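Local coordinates for nisin leader peptide-processing serine protease NisP (Lactococcus lactis subsp. lactis, PDB 4MZD), which probably acts as a subtilisin-like serine endopeptidase that removes the leader peptide from the precursor of the antibiotic nisin, at residues N120-E131 with R174-W185. Sequence-based numbering, arbitrary orientation.
Sequences NLVPKGGFDNEE and RVFGENLSKSEW
Pro-123 lies over one face of the Trp-185 indole, its CD 3.4 Å from the centroid of the six-membered ring in a CH-pi contact. Leu-121 O and Val-122 CA cover the same face, while Lys-182 CB backs the opposite one. Phe-127 N meets the indole at its edge. Over one face of the Phe-127 ring, Leu-180 CB makes a CH-pi contact 3.6 Å from the centroid. With CG1 anti to the backbone N (chi1 179°), Val-122 turns that methyl to Trp-185 and lays CG2 on the backbone between Val-175 and Phe-176.

Among the polar links, Leu-121 N donates to Arg-174 O (2.8 Å), extending the parallel pairing of strands 117-120 and 169-174. The Asn-120 and Arg-174 side chains run alongside each other, amide OD1 over one guanidinium face, planes 19° apart, without a hydrogen bond between them; Asn-120 ND2 bonds Asn-137 O, while Arg-174 NE bonds Asp-140 O, NH1 forms a salt bridge with Glu-134 and NH2 donates to Phe-176 O. Glu-131 accepts Glu-178 N on the syn lone pair of OE2 (2.8 Å) and Phe-127 N on the anti lone pair of OE1 (2.9 Å). A water 2.8 Å from Gly-177 N also reaches Glu-131 OE1. Lys-182 NZ forms a salt bridge with Asp-128 OD2 (2.8 Å), 31° out of the carboxylate plane.

Beyond the strand ends of this subtilisin-like domain, loop 120-131 thus packs on Trp-185 at the start of helix 183-195 and sets Phe-127 against the loop before it, and the buried Glu-131 carboxylate, gripped through both oxygens, ties their backbones together.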
loop_
_atom_site.group_PDB
_atom_site.type_symbol
_atom_site.label_atom_id
_atom_site.label_comp_id
_atom_site.label_asym_id
_atom_site.label_seq_id
_atom_site.Cartn_x
_atom_site.Cartn_y
_atom_site.Cartn_z
ATOM N N ASN A 120 -12.292 7.397 11.238
ATOM C CA ASN A 120 -12.612 5.977 11.264
ATOM C C ASN A 120 -13.813 5.710 10.366
ATOM O O ASN A 120 -14.893 6.268 10.593
ATOM C CB ASN A 120 -12.925 5.550 12.690
ATOM C CG ASN A 120 -13.345 4.105 12.779
ATOM O OD1 ASN A 120 -12.923 3.269 11.975
ATOM N ND2 ASN A 120 -14.177 3.793 13.765
ATOM N N LEU A 121 -13.612 4.875 9.346
ATOM C CA LEU A 121 -14.677 4.512 8.411
ATOM C C LEU A 121 -15.248 3.125 8.702
ATOM O O LEU A 121 -16.146 2.666 8.001
ATOM C CB LEU A 121 -14.183 4.570 6.956
ATOM C CG LEU A 121 -13.739 5.912 6.362
ATOM C CD1 LEU A 121 -14.782 6.986 6.609
ATOM C CD2 LEU A 121 -12.364 6.363 6.877
ATOM N N VAL A 122 -14.731 2.445 9.720
ATOM C CA VAL A 122 -15.233 1.117 10.060
ATOM C C VAL A 122 -16.564 1.269 10.800
ATOM O O VAL A 122 -16.625 1.919 11.839
ATOM C CB VAL A 122 -14.236 0.337 10.939
ATOM C CG1 VAL A 122 -14.808 -1.028 11.296
ATOM C CG2 VAL A 122 -12.893 0.200 10.235
ATOM N N PRO A 123 -17.648 0.688 10.259
ATOM C CA PRO A 123 -18.947 0.870 10.912
ATOM C C PRO A 123 -19.043 0.078 12.201
ATOM O O PRO A 123 -18.235 -0.813 12.451
ATOM C CB PRO A 123 -19.931 0.303 9.887
ATOM C CG PRO A 123 -19.139 -0.722 9.155
ATOM C CD PRO A 123 -17.750 -0.143 9.048
ATOM N N LYS A 124 -20.049 0.394 13.008
ATOM C CA LYS A 124 -20.337 -0.401 14.187
ATOM C C LYS A 124 -20.501 -1.866 13.787
ATOM O O LYS A 124 -21.179 -2.182 12.805
ATOM C CB LYS A 124 -21.608 0.100 14.869
ATOM C CG LYS A 124 -21.917 -0.610 16.172
ATOM C CD LYS A 124 -23.126 -0.009 16.855
ATOM C CE LYS A 124 -23.371 -0.666 18.200
ATOM N NZ LYS A 124 -24.586 -0.122 18.856
ATOM N N GLY A 125 -19.857 -2.755 14.533
ATOM C CA GLY A 125 -19.896 -4.170 14.217
ATOM C C GLY A 125 -18.821 -4.621 13.245
ATOM O O GLY A 125 -18.664 -5.819 13.014
ATOM N N GLY A 126 -18.082 -3.675 12.667
ATOM C CA GLY A 126 -17.002 -4.014 11.758
ATOM C C GLY A 126 -17.465 -4.763 10.518
ATOM O O GLY A 126 -18.517 -4.466 9.947
ATOM N N PHE A 127 -16.674 -5.743 10.097
ATOM C CA PHE A 127 -16.940 -6.473 8.866
ATOM C C PHE A 127 -18.162 -7.370 9.040
ATOM O O PHE A 127 -18.093 -8.380 9.739
ATOM C CB PHE A 127 -15.713 -7.303 8.486
ATOM C CG PHE A 127 -15.840 -8.017 7.175
ATOM C CD1 PHE A 127 -15.578 -7.360 5.980
ATOM C CD2 PHE A 127 -16.201 -9.356 7.134
ATOM C CE1 PHE A 127 -15.681 -8.023 4.767
ATOM C CE2 PHE A 127 -16.306 -10.025 5.926
ATOM C CZ PHE A 127 -16.047 -9.357 4.740
ATOM N N ASP A 128 -19.272 -6.978 8.413
ATOM C CA ASP A 128 -20.527 -7.734 8.443
ATOM C C ASP A 128 -20.881 -8.225 9.849
ATOM O O ASP A 128 -21.296 -9.369 10.054
ATOM C CB ASP A 128 -20.506 -8.863 7.409
ATOM C CG ASP A 128 -20.594 -8.346 5.983
ATOM O OD1 ASP A 128 -21.072 -7.206 5.784
ATOM O OD2 ASP A 128 -20.185 -9.065 5.052
ATOM N N ASN A 129 -20.720 -7.323 10.810
ATOM C CA ASN A 129 -21.103 -7.551 12.202
ATOM C C ASN A 129 -20.372 -8.669 12.921
ATOM O O ASN A 129 -20.879 -9.220 13.895
ATOM C CB ASN A 129 -22.618 -7.708 12.343
ATOM C CG ASN A 129 -23.317 -6.378 12.467
ATOM O OD1 ASN A 129 -22.983 -5.572 13.338
ATOM N ND2 ASN A 129 -24.257 -6.118 11.574
ATOM N N GLU A 130 -19.174 -8.986 12.454
ATOM C CA GLU A 130 -18.365 -10.012 13.093
ATOM C C GLU A 130 -17.492 -9.426 14.195
ATOM O O GLU A 130 -16.814 -10.157 14.917
ATOM C CB GLU A 130 -17.524 -10.730 12.039
ATOM C CG GLU A 130 -18.391 -11.334 10.951
ATOM C CD GLU A 130 -17.606 -11.967 9.828
ATOM O OE1 GLU A 130 -16.365 -12.070 9.943
ATOM O OE2 GLU A 130 -18.240 -12.362 8.823
ATOM N N GLU A 131 -17.530 -8.103 14.334
ATOM C CA GLU A 131 -16.651 -7.411 15.261
ATOM C C GLU A 131 -17.445 -6.528 16.214
ATOM O O GLU A 131 -17.518 -5.312 16.037
ATOM C CB GLU A 131 -15.639 -6.572 14.488
ATOM C CG GLU A 131 -14.962 -7.338 13.371
ATOM C CD GLU A 131 -13.907 -6.509 12.684
ATOM O OE1 GLU A 131 -14.167 -6.030 11.562
ATOM O OE2 GLU A 131 -12.820 -6.333 13.277
ATOM N N ARG A 174 -9.008 4.963 8.950
ATOM C CA ARG A 174 -9.090 3.567 9.353
ATOM C C ARG A 174 -10.232 2.850 8.647
ATOM O O ARG A 174 -11.392 3.262 8.746
ATOM C CB ARG A 174 -9.252 3.446 10.869
ATOM C CG ARG A 174 -9.212 2.006 11.353
ATOM C CD ARG A 174 -8.982 1.852 12.845
ATOM N NE ARG A 174 -10.153 2.158 13.657
ATOM C CZ ARG A 174 -11.101 1.284 14.001
ATOM N NH1 ARG A 174 -12.102 1.682 14.774
ATOM N NH2 ARG A 174 -11.048 0.025 13.601
ATOM N N VAL A 175 -9.885 1.768 7.947
ATOM C CA VAL A 175 -10.861 0.956 7.227
ATOM C C VAL A 175 -10.802 -0.523 7.611
ATOM O O VAL A 175 -11.495 -1.344 7.015
ATOM C CB VAL A 175 -10.747 1.111 5.689
ATOM C CG1 VAL A 175 -10.999 2.555 5.277
ATOM C CG2 VAL A 175 -9.400 0.612 5.184
ATOM N N PHE A 176 -9.987 -0.867 8.603
ATOM C CA PHE A 176 -9.975 -2.221 9.148
ATOM C C PHE A 176 -10.133 -2.159 10.651
ATOM O O PHE A 176 -9.603 -1.254 11.305
ATOM C CB PHE A 176 -8.654 -2.949 8.879
ATOM C CG PHE A 176 -8.412 -3.286 7.437
ATOM C CD1 PHE A 176 -8.818 -4.506 6.911
ATOM C CD2 PHE A 176 -7.765 -2.387 6.608
ATOM C CE1 PHE A 176 -8.579 -4.820 5.588
ATOM C CE2 PHE A 176 -7.538 -2.684 5.281
ATOM C CZ PHE A 176 -7.941 -3.907 4.770
ATOM N N GLY A 177 -10.837 -3.154 11.183
ATOM C CA GLY A 177 -10.842 -3.443 12.602
ATOM C C GLY A 177 -9.756 -4.466 12.859
ATOM O O GLY A 177 -8.584 -4.124 12.979
ATOM N N GLU A 178 -10.136 -5.739 12.909
ATOM C CA GLU A 178 -9.154 -6.798 13.098
ATOM C C GLU A 178 -9.107 -7.804 11.957
ATOM O O GLU A 178 -8.277 -8.715 11.975
ATOM C CB GLU A 178 -9.384 -7.513 14.425
ATOM C CG GLU A 178 -9.102 -6.642 15.616
ATOM C CD GLU A 178 -9.297 -7.388 16.906
ATOM O OE1 GLU A 178 -10.450 -7.770 17.202
ATOM O OE2 GLU A 178 -8.297 -7.612 17.616
ATOM N N ASN A 179 -9.979 -7.660 10.967
ATOM C CA ASN A 179 -9.945 -8.631 9.878
ATOM C C ASN A 179 -10.087 -8.039 8.481
ATOM O O ASN A 179 -9.109 -7.557 7.917
ATOM C CB ASN A 179 -10.908 -9.808 10.117
ATOM C CG ASN A 179 -12.375 -9.404 10.061
ATOM O OD1 ASN A 179 -12.790 -8.444 10.705
ATOM N ND2 ASN A 179 -13.167 -10.142 9.280
ATOM N N LEU A 180 -11.290 -8.094 7.915
ATOM C CA LEU A 180 -11.501 -7.673 6.536
ATOM C C LEU A 180 -12.175 -6.301 6.445
ATOM O O LEU A 180 -12.652 -5.747 7.441
ATOM C CB LEU A 180 -12.292 -8.739 5.780
ATOM C CG LEU A 180 -11.592 -10.100 5.709
ATOM C CD1 LEU A 180 -12.555 -11.186 5.263
ATOM C CD2 LEU A 180 -10.378 -10.030 4.787
ATOM N N SER A 181 -12.206 -5.763 5.232
ATOM C CA SER A 181 -12.798 -4.463 4.975
ATOM C C SER A 181 -13.760 -4.560 3.792
ATOM O O SER A 181 -13.980 -5.640 3.244
ATOM C CB SER A 181 -11.688 -3.427 4.746
ATOM O OG SER A 181 -12.203 -2.125 4.531
ATOM N N LYS A 182 -14.349 -3.425 3.434
ATOM C CA LYS A 182 -15.350 -3.350 2.365
ATOM C C LYS A 182 -15.023 -2.190 1.441
ATOM O O LYS A 182 -14.526 -1.157 1.888
ATOM C CB LYS A 182 -16.750 -3.125 2.945
ATOM C CG LYS A 182 -17.284 -4.264 3.795
ATOM C CD LYS A 182 -17.729 -5.442 2.945
ATOM C CE LYS A 182 -18.551 -6.421 3.764
ATOM N NZ LYS A 182 -19.035 -7.553 2.930
ATOM N N SER A 183 -15.332 -2.342 0.155
ATOM C CA SER A 183 -15.068 -1.269 -0.793
ATOM C C SER A 183 -15.858 -0.009 -0.458
ATOM O O SER A 183 -15.393 1.094 -0.711
ATOM C CB SER A 183 -15.348 -1.710 -2.231
ATOM O OG SER A 183 -16.716 -2.015 -2.417
ATOM N N GLU A 184 -17.054 -0.158 0.103
ATOM C CA GLU A 184 -17.826 1.019 0.493
ATOM C C GLU A 184 -17.039 1.874 1.485
ATOM O O GLU A 184 -17.051 3.102 1.406
ATOM C CB GLU A 184 -19.183 0.617 1.084
ATOM C CG GLU A 184 -20.193 1.759 1.210
ATOM C CD GLU A 184 -20.100 2.520 2.526
ATOM O OE1 GLU A 184 -19.468 2.018 3.481
ATOM O OE2 GLU A 184 -20.682 3.626 2.611
ATOM N N TRP A 185 -16.355 1.224 2.422
ATOM C CA TRP A 185 -15.596 1.961 3.425
ATOM C C TRP A 185 -14.353 2.589 2.796
ATOM O O TRP A 185 -14.016 3.741 3.079
ATOM C CB TRP A 185 -15.166 1.074 4.591
ATOM C CG TRP A 185 -16.146 0.085 5.135
ATOM C CD1 TRP A 185 -17.483 -0.040 4.852
ATOM C CD2 TRP A 185 -15.826 -0.956 6.054
ATOM N NE1 TRP A 185 -18.008 -1.102 5.560
ATOM C CE2 TRP A 185 -17.005 -1.682 6.299
ATOM C CE3 TRP A 185 -14.644 -1.341 6.703
ATOM C CZ2 TRP A 185 -17.035 -2.780 7.159
ATOM C CZ3 TRP A 185 -14.674 -2.423 7.558
ATOM C CH2 TRP A 185 -15.859 -3.138 7.771
HETATM O O HOH W 1 -11.901 -5.520 10.112
HETATM O O HOH W 2 -12.600 -7.222 15.921
#